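PDB 1QO8: probable fumarate reductase Ifc3 from Shewanella frigidimarina, which catalyses the essentially one-way reduction of fumarate to succinate in vitro, using FAD and four covalently bound c-type hemes, and may serve electron transport to Fe(3+). Local coordinates for residues 366-378 with 423-437. Sequence-based numbering, arbitrary orientation.
With HEM (protoporphyrin IX containing Fe), chain C.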
loop_
_atom_site.group_PDB
_atom_site.type_symbol
_atom_site.label_atom_id
_atom_site.label_comp_id
_atom_site.label_asym_id
_atom_site.label_seq_id
_atom_site.Cartn_x
_atom_site.Cartn_y
_atom_site.Cartn_z
ATOM N N ASP A 366 7.081 -19.762 20.554
ATOM C CA ASP A 366 7.758 -19.343 21.760
ATOM C C ASP A 366 9.157 -18.797 21.497
ATOM O O ASP A 366 9.410 -17.659 21.894
ATOM C CB ASP A 366 7.887 -20.506 22.765
ATOM C CG ASP A 366 7.738 -21.880 22.112
ATOM O OD1 ASP A 366 7.943 -22.001 20.833
ATOM O OD2 ASP A 366 7.371 -22.792 22.934
ATOM N N SER A 367 10.056 -19.615 21.011
ATOM C CA SER A 367 11.367 -19.188 20.527
ATOM C C SER A 367 11.251 -18.888 19.039
ATOM O O SER A 367 11.071 -19.759 18.149
ATOM C CB SER A 367 12.386 -20.178 20.977
ATOM O OG SER A 367 13.753 -20.098 20.679
ATOM N N ARG A 368 11.362 -17.608 18.652
ATOM C CA ARG A 368 10.930 -17.181 17.316
ATOM C C ARG A 368 11.962 -17.444 16.281
ATOM O O ARG A 368 12.511 -16.609 15.553
ATOM C CB ARG A 368 10.382 -15.743 17.298
ATOM C CG ARG A 368 9.149 -15.566 18.187
ATOM C CD ARG A 368 8.566 -14.114 18.164
ATOM N NE ARG A 368 9.558 -13.103 18.513
ATOM C CZ ARG A 368 10.327 -12.367 17.738
ATOM N NH1 ARG A 368 10.378 -12.337 16.375
ATOM N NH2 ARG A 368 11.156 -11.498 18.386
ATOM N N ILE A 369 12.303 -18.720 16.128
ATOM C CA ILE A 369 13.352 -19.121 15.180
ATOM C C ILE A 369 12.670 -20.017 14.123
ATOM O O ILE A 369 11.686 -20.671 14.494
ATOM C CB ILE A 369 14.264 -19.933 16.135
ATOM C CG1 ILE A 369 15.270 -18.965 16.774
ATOM C CG2 ILE A 369 14.884 -21.172 15.508
ATOM C CD1 ILE A 369 16.065 -19.633 17.873
ATOM N N LEU A 370 13.120 -20.067 12.921
ATOM C CA LEU A 370 12.682 -20.862 11.810
ATOM C C LEU A 370 12.753 -22.378 12.185
ATOM O O LEU A 370 13.817 -22.799 12.677
ATOM C CB LEU A 370 13.521 -20.618 10.564
ATOM C CG LEU A 370 13.610 -19.268 9.835
ATOM C CD1 LEU A 370 13.715 -19.432 8.304
ATOM C CD2 LEU A 370 12.485 -18.283 10.052
ATOM N N ILE A 371 11.659 -23.091 12.222
ATOM C CA ILE A 371 11.773 -24.592 12.200
ATOM C C ILE A 371 11.804 -24.988 10.742
ATOM O O ILE A 371 10.889 -24.748 9.969
ATOM C CB ILE A 371 10.697 -25.234 13.055
ATOM C CG1 ILE A 371 11.008 -24.870 14.526
ATOM C CG2 ILE A 371 10.785 -26.780 12.966
ATOM C CD1 ILE A 371 10.033 -23.833 14.989
ATOM N N SER A 372 12.963 -25.444 10.291
ATOM C CA SER A 372 13.209 -25.891 8.974
ATOM C C SER A 372 12.161 -26.932 8.482
ATOM O O SER A 372 11.714 -27.833 9.195
ATOM C CB SER A 372 14.586 -26.613 8.937
ATOM O OG SER A 372 14.739 -26.975 7.573
ATOM N N GLU A 373 11.776 -26.783 7.247
ATOM C CA GLU A 373 10.842 -27.736 6.562
ATOM C C GLU A 373 11.455 -29.113 6.491
ATOM O O GLU A 373 10.712 -30.105 6.582
ATOM C CB GLU A 373 10.447 -27.117 5.229
ATOM C CG GLU A 373 11.550 -27.230 4.180
ATOM C CD GLU A 373 11.161 -26.406 2.958
ATOM O OE1 GLU A 373 10.077 -25.751 2.994
ATOM O OE2 GLU A 373 11.861 -26.363 1.948
ATOM N N THR A 374 12.785 -29.268 6.613
ATOM C CA THR A 374 13.437 -30.562 6.652
ATOM C C THR A 374 13.096 -31.331 7.923
ATOM O O THR A 374 13.276 -32.587 7.896
ATOM C CB THR A 374 14.950 -30.503 6.455
ATOM O OG1 THR A 374 15.619 -30.046 7.627
ATOM C CG2 THR A 374 15.369 -29.607 5.299
ATOM N N VAL A 375 12.551 -30.711 8.978
ATOM C CA VAL A 375 12.036 -31.453 10.108
ATOM C C VAL A 375 10.874 -32.372 9.667
ATOM O O VAL A 375 10.899 -33.553 10.065
ATOM C CB VAL A 375 11.658 -30.684 11.368
ATOM C CG1 VAL A 375 11.282 -31.582 12.542
ATOM C CG2 VAL A 375 12.874 -29.818 11.826
ATOM N N ARG A 376 9.912 -31.868 8.917
ATOM C CA ARG A 376 8.862 -32.635 8.282
ATOM C C ARG A 376 9.453 -33.531 7.168
ATOM O O ARG A 376 9.179 -34.732 7.176
ATOM C CB ARG A 376 7.743 -31.714 7.778
ATOM C CG ARG A 376 7.072 -30.921 8.907
ATOM C CD ARG A 376 6.095 -29.898 8.299
ATOM N NE ARG A 376 6.805 -28.661 7.900
ATOM C CZ ARG A 376 6.684 -28.035 6.765
ATOM N NH1 ARG A 376 5.897 -28.622 5.851
ATOM N NH2 ARG A 376 7.151 -26.897 6.341
ATOM N N GLY A 377 10.401 -33.098 6.374
ATOM C CA GLY A 377 10.999 -33.876 5.271
ATOM C C GLY A 377 11.570 -35.202 5.765
ATOM O O GLY A 377 11.399 -36.301 5.206
ATOM N N VAL A 378 12.108 -35.212 6.994
ATOM C CA VAL A 378 12.848 -36.343 7.497
ATOM C C VAL A 378 11.956 -37.122 8.411
ATOM O O VAL A 378 12.352 -38.139 9.020
ATOM C CB VAL A 378 14.252 -35.958 8.067
ATOM C CG1 VAL A 378 15.019 -37.191 8.562
ATOM C CG2 VAL A 378 15.193 -35.217 7.136
ATOM N N LYS A 423 18.459 -39.009 14.718
ATOM C CA LYS A 423 19.009 -38.910 13.363
ATOM C C LYS A 423 19.196 -37.489 12.845
ATOM O O LYS A 423 19.544 -37.261 11.668
ATOM C CB LYS A 423 17.934 -39.477 12.392
ATOM C CG LYS A 423 18.440 -39.749 10.992
ATOM C CD LYS A 423 17.571 -39.132 9.887
ATOM C CE LYS A 423 18.204 -39.209 8.507
ATOM N NZ LYS A 423 18.003 -38.015 7.628
ATOM N N ALA A 424 18.762 -36.494 13.652
ATOM C CA ALA A 424 18.811 -35.120 13.085
ATOM C C ALA A 424 19.318 -34.152 14.180
ATOM O O ALA A 424 18.594 -33.787 15.101
ATOM C CB ALA A 424 17.436 -34.684 12.689
ATOM N N LYS A 425 20.586 -33.856 14.093
ATOM C CA LYS A 425 21.305 -32.924 14.952
ATOM C C LYS A 425 20.663 -31.516 14.916
ATOM O O LYS A 425 20.555 -30.908 15.975
ATOM C CB LYS A 425 22.731 -32.910 14.438
ATOM C CG LYS A 425 22.917 -32.182 13.097
ATOM C CD LYS A 425 24.383 -32.361 12.692
ATOM C CE LYS A 425 24.758 -31.390 11.572
ATOM N NZ LYS A 425 24.243 -32.008 10.318
ATOM N N MET A 426 20.019 -31.124 13.808
ATOM C CA MET A 426 19.178 -29.907 13.835
ATOM C C MET A 426 18.120 -29.909 14.890
ATOM O O MET A 426 18.025 -28.988 15.712
ATOM C CB MET A 426 18.560 -29.698 12.453
ATOM C CG MET A 426 17.509 -28.595 12.411
ATOM S SD MET A 426 16.733 -28.521 10.780
ATOM C CE MET A 426 18.141 -28.371 9.694
ATOM N N VAL A 427 17.443 -30.964 15.258
ATOM C CA VAL A 427 16.373 -30.917 16.250
ATOM C C VAL A 427 16.980 -31.013 17.630
ATOM O O VAL A 427 16.401 -30.552 18.661
ATOM C CB VAL A 427 15.543 -32.171 15.825
ATOM C CG1 VAL A 427 14.956 -32.874 16.991
ATOM C CG2 VAL A 427 14.614 -31.870 14.617
ATOM N N ARG A 428 18.144 -31.660 17.733
ATOM C CA ARG A 428 18.911 -31.644 18.997
ATOM C C ARG A 428 19.324 -30.160 19.302
ATOM O O ARG A 428 19.234 -29.794 20.458
ATOM C CB ARG A 428 20.098 -32.573 18.925
ATOM C CG ARG A 428 21.183 -32.985 19.869
ATOM C CD ARG A 428 21.626 -34.472 19.717
ATOM N NE ARG A 428 21.251 -35.274 18.560
ATOM C CZ ARG A 428 21.764 -35.680 17.403
ATOM N NH1 ARG A 428 22.987 -35.455 16.876
ATOM N NH2 ARG A 428 20.976 -36.445 16.586
ATOM N N GLY A 429 19.662 -29.400 18.313
ATOM C CA GLY A 429 19.939 -27.935 18.458
ATOM C C GLY A 429 18.668 -27.257 18.970
ATOM O O GLY A 429 18.793 -26.410 19.881
ATOM N N TYR A 430 17.464 -27.663 18.525
ATOM C CA TYR A 430 16.270 -27.003 19.004
ATOM C C TYR A 430 16.130 -27.299 20.509
ATOM O O TYR A 430 15.750 -26.466 21.345
ATOM C CB TYR A 430 14.999 -27.296 18.261
ATOM C CG TYR A 430 14.988 -27.030 16.759
ATOM C CD1 TYR A 430 15.693 -25.950 16.251
ATOM C CD2 TYR A 430 14.252 -27.817 15.862
ATOM C CE1 TYR A 430 15.746 -25.689 14.890
ATOM C CE2 TYR A 430 14.271 -27.534 14.509
ATOM C CZ TYR A 430 14.995 -26.512 14.020
ATOM O OH TYR A 430 15.072 -26.159 12.681
ATOM N N ASP A 431 16.453 -28.559 20.825
ATOM C CA ASP A 431 16.358 -29.049 22.174
ATOM C C ASP A 431 17.330 -28.173 23.034
ATOM O O ASP A 431 16.989 -27.899 24.147
ATOM C CB ASP A 431 16.803 -30.486 22.280
ATOM C CG ASP A 431 16.350 -31.190 23.534
ATOM O OD1 ASP A 431 15.443 -30.707 24.244
ATOM O OD2 ASP A 431 16.849 -32.293 23.837
ATOM N N HIS A 432 18.543 -27.910 22.632
ATOM C CA HIS A 432 19.512 -27.136 23.394
ATOM C C HIS A 432 18.986 -25.695 23.573
ATOM O O HIS A 432 19.167 -25.103 24.609
ATOM C CB HIS A 432 20.848 -26.924 22.649
ATOM C CG HIS A 432 21.654 -28.156 22.479
ATOM N ND1 HIS A 432 22.592 -28.358 21.469
ATOM C CD2 HIS A 432 21.620 -29.304 23.241
ATOM C CE1 HIS A 432 23.092 -29.595 21.654
ATOM N NE2 HIS A 432 22.534 -30.180 22.721
ATOM N N LEU A 433 18.222 -25.165 22.629
ATOM C CA LEU A 433 17.496 -23.916 22.743
ATOM C C LEU A 433 16.259 -23.987 23.568
ATOM O O LEU A 433 15.506 -22.996 23.593
ATOM C CB LEU A 433 17.207 -23.321 21.348
ATOM C CG LEU A 433 18.502 -23.055 20.587
ATOM C CD1 LEU A 433 18.234 -22.454 19.192
ATOM C CD2 LEU A 433 19.440 -22.122 21.385
ATOM N N GLU A 434 15.999 -25.103 24.224
ATOM C CA GLU A 434 14.822 -25.368 25.000
ATOM C C GLU A 434 13.542 -25.150 24.207
ATOM O O GLU A 434 12.473 -24.938 24.804
ATOM C CB GLU A 434 14.808 -24.521 26.320
ATOM C CG GLU A 434 16.083 -24.692 27.158
ATOM C CD GLU A 434 16.105 -23.751 28.364
ATOM O OE1 GLU A 434 15.162 -23.080 28.822
ATOM O OE2 GLU A 434 17.123 -23.671 29.037
ATOM N N MET A 435 13.537 -25.473 22.918
ATOM C CA MET A 435 12.266 -25.384 22.164
ATOM C C MET A 435 11.376 -26.615 22.171
ATOM O O MET A 435 10.159 -26.597 21.837
ATOM C CB MET A 435 12.716 -25.020 20.733
ATOM C CG MET A 435 13.196 -23.519 20.731
ATOM S SD MET A 435 13.941 -23.339 19.055
ATOM C CE MET A 435 12.433 -23.259 18.044
ATOM N N LEU A 436 11.966 -27.744 22.603
ATOM C CA LEU A 436 11.142 -28.996 22.522
ATOM C C LEU A 436 10.431 -29.297 23.808
ATOM O O LEU A 436 11.112 -29.423 24.865
ATOM C CB LEU A 436 12.090 -30.175 22.249
ATOM C CG LEU A 436 12.929 -30.048 20.985
ATOM C CD1 LEU A 436 13.571 -31.399 20.753
ATOM C CD2 LEU A 436 12.062 -29.459 19.838
ATOM N N TYR A 437 9.129 -29.524 23.767
ATOM C CA TYR A 437 8.430 -30.217 24.836
ATOM C C TYR A 437 8.708 -31.727 24.733
ATOM O O TYR A 437 8.943 -32.198 23.610
ATOM C CB TYR A 437 6.919 -30.022 24.664
ATOM C CG TYR A 437 6.479 -28.591 24.985
ATOM C CD1 TYR A 437 6.797 -27.520 24.190
ATOM C CD2 TYR A 437 5.692 -28.379 26.122
ATOM C CE1 TYR A 437 6.364 -26.226 24.480
ATOM C CE2 TYR A 437 5.254 -27.096 26.456
ATOM C CZ TYR A 437 5.608 -26.048 25.642
ATOM O OH TYR A 437 5.153 -24.785 26.001
HETATM C CHA HEM C . 20.631 -18.885 17.771
HETATM C CHB HEM C . 21.604 -18.043 22.452
HETATM C CHC HEM C . 19.813 -13.611 21.751
HETATM C CHD HEM C . 17.829 -14.980 17.542
HETATM C C1A HEM C . 21.119 -19.066 19.037
HETATM C C2A HEM C . 21.940 -20.141 19.568
HETATM C C3A HEM C . 22.211 -19.902 20.843
HETATM C C4A HEM C . 21.529 -18.651 21.189
HETATM C CMA HEM C . 23.001 -20.722 21.891
HETATM C CAA HEM C . 22.352 -21.402 18.740
HETATM C CBA HEM C . 23.754 -21.292 18.109
HETATM C CGA HEM C . 23.729 -20.292 16.977
HETATM O O1A HEM C . 24.489 -19.282 17.150
HETATM O O2A HEM C . 22.986 -20.504 15.967
HETATM C C1B HEM C . 21.363 -16.683 22.606
HETATM C C2B HEM C . 21.787 -15.856 23.727
HETATM C C3B HEM C . 21.321 -14.643 23.498
HETATM C C4B HEM C . 20.569 -14.632 22.272
HETATM C CMB HEM C . 22.657 -16.410 24.844
HETATM C CAB HEM C . 21.566 -13.279 24.275
HETATM C CBB HEM C . 22.645 -13.115 25.046
HETATM C C1C HEM C . 19.039 -13.590 20.615
HETATM C C2C HEM C . 18.280 -12.474 20.062
HETATM C C3C HEM C . 17.777 -12.858 18.892
HETATM C C4C HEM C . 18.192 -14.219 18.653
HETATM C CMC HEM C . 18.148 -11.154 20.828
HETATM C CAC HEM C . 16.933 -12.082 17.816
HETATM C CBC HEM C . 17.125 -10.793 17.552
HETATM C C1D HEM C . 18.455 -16.155 17.215
HETATM C C2D HEM C . 18.280 -16.868 15.932
HETATM C C3D HEM C . 19.062 -17.932 15.997
HETATM C C4D HEM C . 19.742 -17.952 17.277
HETATM C CMD HEM C . 17.342 -16.381 14.808
HETATM C CAD HEM C . 19.257 -19.057 14.918
HETATM C CBD HEM C . 18.533 -20.326 15.297
HETATM C CGD HEM C . 18.670 -21.564 14.373
HETATM O O1D HEM C . 18.638 -21.421 13.136
HETATM O O2D HEM C . 18.801 -22.691 14.892
HETATM N NA HEM C . 20.950 -18.136 20.060
HETATM N NB HEM C . 20.594 -15.916 21.755
HETATM N NC HEM C . 18.966 -14.637 19.720
HETATM N ND HEM C . 19.336 -16.834 18.007
HETATM FE FE HEM C . 20.034 -16.338 19.857
HETATM O O HOH W 1 8.071 -25.045 21.326
#
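Tyr-430 points from helix 425-432 at the loop 369-371, in what is probably the capping domain of this FRD/SDH-type flavoprotein; the loop leads to Ser-372 and Glu-373, probable substrate-binding residues. From CB (chi1 -56°, CG anti to the carbonyl carbon) the ring lies with Met-426 O over the centre of one face and Ile-371 CG1 over the rim of the other. Val-375 CG2 comes in at the edge, 3.8 Å from Tyr-430 CE2, which Ile-371 CG2 also touches; on the CE1 side a heme propionate oxygen, O2D, lies near the ring plane. At the tip, OH accepts a long hydrogen bond from Ser-372 N (3.3 Å, 160°). Tyrosine suits the place, its apolar ring packing against Ile-371 and Val-375 while its hydroxyl meets a backbone N-H. The helix stops in a Schellman motif with Glu-434 at C-prime, where Met-435 N bonds to Tyr-430 O. Met-435 CG packs tightly on Ser-367 CB at 3.4 Å, while the flexible thioether carries CE to Ile-371 CD1, tip to tip. Branched Ile-369 and Leu-433 cross at about a right angle and line the heme pocket, Leu-433 CD2 lying 3.6 Å from HEM C3A. Nearer the start of helix 425-432, Met-426 SD lies 3.4 Å from Ser-372 CB, and Ser-372 OG caps the following turn by accepting from Thr-374 N at 3.2 Å.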